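Local coordinates for protein deacetylase EF_0837 (Enterococcus faecalis, PDB 2ICS) that binds two zinc ions in an amidohydrolase TIM barrel and, in vitro, deacetylates acetyl-(R)-mandelate with very low efficiency, at residues G55-C63 against A267-I275. Numbering follows the deposited sequence.
Sequences GWIDDHVHC and ASISTDIYI. With ZN (zinc ion), chain B.
The end of strand 51-61 and its continuation, I57 to H62, run beside S268 to Y274 in roughly the same direction, 36° apart, and D272 N donates to H60 O (2.8 Å). This is the seam of the amidohydrolase TIM barrel, where the HxH motif at the end of the first strand meets the metal-binding aspartate at the position of the eighth strand, which here is irregular. H60 NE2, H62 NE2 and D272 OD1 all bind the same zinc, D272 OD1 at 2.2 Å; water 2 is a further ligand, and the carbamylated K154 bridges to the second zinc. With CG anti to the backbone N (chi1 178°) the D272 carboxylate reaches the metal, while D272 CB lies over one face of the H60 imidazole, 3.8 Å from the ring centroid, a CH-pi contact. H62 meets D272 OD1 differently, with its ring edge, the ring and carboxylate planes 71° apart. T210 OG1 holds H60 ND1 and T91 OG1 holds H62 ND1, second-shell bonds that help fix the rotation of both rings. Back along the strand from the zinc ligands, D58 grips T271 with both carboxylate oxygens, each met on its syn side: OD1 takes the backbone N at 3.1 Å, nearly straight, and OD2 takes the hydroxyl OG1 at 2.6 Å. V61 CG2 packs on I273 CG2 (3.8 Å), with I77 of helix 74-77 touching both side chains. At the other end the backbones part enough to admit water 1, which donates to I57 O and to I269 O (2.9 Å) and accepts from D59 N.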
loop_
_atom_site.group_PDB
_atom_site.type_symbol
_atom_site.label_atom_id
_atom_site.label_comp_id
_atom_site.label_asym_id
_atom_site.label_seq_id
_atom_site.Cartn_x
_atom_site.Cartn_y
_atom_site.Cartn_z
ATOM N N GLY A 55 -12.464 -0.935 4.076
ATOM C CA GLY A 55 -11.653 0.268 4.169
ATOM C C GLY A 55 -10.417 0.136 3.298
ATOM O O GLY A 55 -9.712 -0.870 3.371
ATOM N N TRP A 56 -10.149 1.139 2.469
ATOM C CA TRP A 56 -8.988 1.088 1.586
ATOM C C TRP A 56 -7.703 1.049 2.399
ATOM O O TRP A 56 -7.616 1.663 3.460
ATOM C CB TRP A 56 -8.973 2.292 0.643
ATOM C CG TRP A 56 -10.166 2.389 -0.267
ATOM C CD1 TRP A 56 -11.094 1.413 -0.525
ATOM C CD2 TRP A 56 -10.540 3.521 -1.073
ATOM N NE1 TRP A 56 -12.021 1.870 -1.442
ATOM C CE2 TRP A 56 -11.705 3.158 -1.793
ATOM C CE3 TRP A 56 -10.005 4.807 -1.252
ATOM C CZ2 TRP A 56 -12.346 4.036 -2.680
ATOM C CZ3 TRP A 56 -10.642 5.684 -2.136
ATOM C CH2 TRP A 56 -11.803 5.289 -2.837
ATOM N N ILE A 57 -6.710 0.326 1.888
ATOM C CA ILE A 57 -5.422 0.161 2.558
ATOM C C ILE A 57 -4.265 0.504 1.624
ATOM O O ILE A 57 -4.152 -0.059 0.531
ATOM C CB ILE A 57 -5.227 -1.311 3.033
ATOM C CG1 ILE A 57 -6.363 -1.728 3.969
ATOM C CG2 ILE A 57 -3.891 -1.461 3.741
ATOM C CD1 ILE A 57 -6.383 -3.239 4.290
ATOM N N ASP A 58 -3.401 1.418 2.064
ATOM C CA ASP A 58 -2.235 1.835 1.282
ATOM C C ASP A 58 -1.018 1.189 1.939
ATOM O O ASP A 58 -0.532 1.694 2.943
ATOM C CB ASP A 58 -2.092 3.356 1.334
ATOM C CG ASP A 58 -1.168 3.895 0.260
ATOM O OD1 ASP A 58 -0.317 3.130 -0.243
ATOM O OD2 ASP A 58 -1.288 5.095 -0.073
ATOM N N ASP A 59 -0.515 0.089 1.379
ATOM C CA ASP A 59 0.617 -0.595 2.001
ATOM C C ASP A 59 2.022 -0.063 1.715
ATOM O O ASP A 59 3.010 -0.749 1.970
ATOM C CB ASP A 59 0.564 -2.113 1.729
ATOM C CG ASP A 59 0.861 -2.472 0.287
ATOM O OD1 ASP A 59 1.387 -1.616 -0.457
ATOM O OD2 ASP A 59 0.576 -3.628 -0.092
ATOM N N HIS A 60 2.126 1.138 1.163
ATOM C CA HIS A 60 3.441 1.723 0.961
ATOM C C HIS A 60 3.285 3.216 1.184
ATOM O O HIS A 60 2.886 3.966 0.293
ATOM C CB HIS A 60 4.025 1.436 -0.425
ATOM C CG HIS A 60 5.448 1.881 -0.563
ATOM N ND1 HIS A 60 6.369 1.287 -1.397
ATOM C CD2 HIS A 60 6.107 2.908 0.037
ATOM C CE1 HIS A 60 7.533 1.957 -1.282
ATOM N NE2 HIS A 60 7.424 2.950 -0.423
ATOM N N VAL A 61 3.633 3.634 2.395
ATOM C CA VAL A 61 3.491 5.019 2.805
ATOM C C VAL A 61 4.679 5.489 3.653
ATOM O O VAL A 61 5.480 4.684 4.117
ATOM C CB VAL A 61 2.180 5.137 3.619
ATOM C CG1 VAL A 61 2.261 6.257 4.615
ATOM C CG2 VAL A 61 1.012 5.311 2.674
ATOM N N HIS A 62 4.783 6.800 3.841
ATOM C CA HIS A 62 5.820 7.393 4.670
ATOM C C HIS A 62 5.125 8.467 5.501
ATOM O O HIS A 62 4.878 9.583 5.035
ATOM C CB HIS A 62 6.928 7.967 3.797
ATOM C CG HIS A 62 7.739 6.911 3.114
ATOM N ND1 HIS A 62 8.569 6.036 3.779
ATOM C CD2 HIS A 62 7.759 6.521 1.814
ATOM C CE1 HIS A 62 9.049 5.157 2.885
ATOM N NE2 HIS A 62 8.589 5.409 1.676
ATOM N N CYS A 63 4.780 8.103 6.733
ATOM C CA CYS A 63 4.062 9.013 7.605
ATOM C C CYS A 63 4.600 9.227 9.019
ATOM O O CYS A 63 3.818 9.451 9.945
ATOM C CB CYS A 63 2.593 8.586 7.679
ATOM S SG CYS A 63 2.339 6.903 8.254
ATOM N N ALA A 267 -0.378 -6.850 -8.093
ATOM C CA ALA A 267 -1.182 -7.526 -7.085
ATOM C C ALA A 267 -1.819 -6.509 -6.149
ATOM O O ALA A 267 -2.939 -6.702 -5.665
ATOM C CB ALA A 267 -0.313 -8.495 -6.289
ATOM N N SER A 268 -1.091 -5.429 -5.884
ATOM C CA SER A 268 -1.584 -4.384 -5.002
ATOM C C SER A 268 -1.172 -3.002 -5.490
ATOM O O SER A 268 -0.101 -2.818 -6.083
ATOM C CB SER A 268 -1.078 -4.607 -3.567
ATOM O OG SER A 268 0.331 -4.768 -3.526
ATOM N N ILE A 269 -2.044 -2.037 -5.226
ATOM C CA ILE A 269 -1.835 -0.658 -5.619
ATOM C C ILE A 269 -1.515 0.184 -4.390
ATOM O O ILE A 269 -2.261 0.182 -3.412
ATOM C CB ILE A 269 -3.098 -0.117 -6.328
ATOM C CG1 ILE A 269 -3.312 -0.885 -7.634
ATOM C CG2 ILE A 269 -2.970 1.378 -6.605
ATOM C CD1 ILE A 269 -4.622 -0.565 -8.305
ATOM N N SER A 270 -0.386 0.884 -4.441
ATOM C CA SER A 270 0.053 1.740 -3.341
ATOM C C SER A 270 0.639 3.030 -3.905
ATOM O O SER A 270 0.966 3.111 -5.091
ATOM C CB SER A 270 1.085 1.023 -2.468
ATOM O OG SER A 270 2.198 0.605 -3.236
ATOM N N THR A 271 0.816 4.019 -3.037
ATOM C CA THR A 271 1.283 5.338 -3.447
ATOM C C THR A 271 2.732 5.751 -3.241
ATOM O O THR A 271 3.243 6.567 -4.012
ATOM C CB THR A 271 0.465 6.415 -2.736
ATOM O OG1 THR A 271 0.667 6.281 -1.321
ATOM C CG2 THR A 271 -1.021 6.263 -3.050
ATOM N N ASP A 272 3.385 5.201 -2.219
ATOM C CA ASP A 272 4.742 5.614 -1.854
ATOM C C ASP A 272 4.662 7.132 -1.713
ATOM O O ASP A 272 5.511 7.880 -2.189
ATOM C CB ASP A 272 5.786 5.257 -2.899
ATOM C CG ASP A 272 7.175 5.749 -2.504
ATOM O OD1 ASP A 272 7.435 5.859 -1.290
ATOM O OD2 ASP A 272 8.011 6.021 -3.389
ATOM N N ILE A 273 3.604 7.562 -1.044
ATOM C CA ILE A 273 3.315 8.969 -0.829
ATOM C C ILE A 273 4.011 9.564 0.396
ATOM O O ILE A 273 4.276 8.878 1.384
ATOM C CB ILE A 273 1.790 9.148 -0.656
ATOM C CG1 ILE A 273 1.406 10.622 -0.680
ATOM C CG2 ILE A 273 1.342 8.527 0.679
ATOM C CD1 ILE A 273 -0.105 10.833 -0.677
ATOM N N TYR A 274 4.324 10.849 0.299
ATOM C CA TYR A 274 4.906 11.599 1.404
ATOM C C TYR A 274 4.523 13.037 1.067
ATOM O O TYR A 274 4.145 13.320 -0.075
ATOM C CB TYR A 274 6.420 11.361 1.541
ATOM C CG TYR A 274 7.335 12.054 0.572
ATOM C CD1 TYR A 274 8.114 13.136 0.982
ATOM C CD2 TYR A 274 7.483 11.589 -0.731
ATOM C CE1 TYR A 274 9.024 13.733 0.116
ATOM C CE2 TYR A 274 8.387 12.178 -1.605
ATOM C CZ TYR A 274 9.155 13.248 -1.177
ATOM O OH TYR A 274 10.057 13.829 -2.039
ATOM N N ILE A 275 4.588 13.933 2.045
ATOM C CA ILE A 275 4.134 15.300 1.835
ATOM C C ILE A 275 4.472 15.980 0.508
ATOM O O ILE A 275 3.607 16.618 -0.090
ATOM C CB ILE A 275 4.554 16.211 3.022
ATOM C CG1 ILE A 275 3.707 17.486 3.011
ATOM C CG2 ILE A 275 6.040 16.555 2.944
ATOM C CD1 ILE A 275 3.675 18.221 4.344
HETATM ZN ZN ZN B . 8.875 4.618 -0.132
HETATM O O HOH W 1 -2.224 -0.935 -0.765
HETATM O O HOH W 2 9.564 4.599 -2.024
#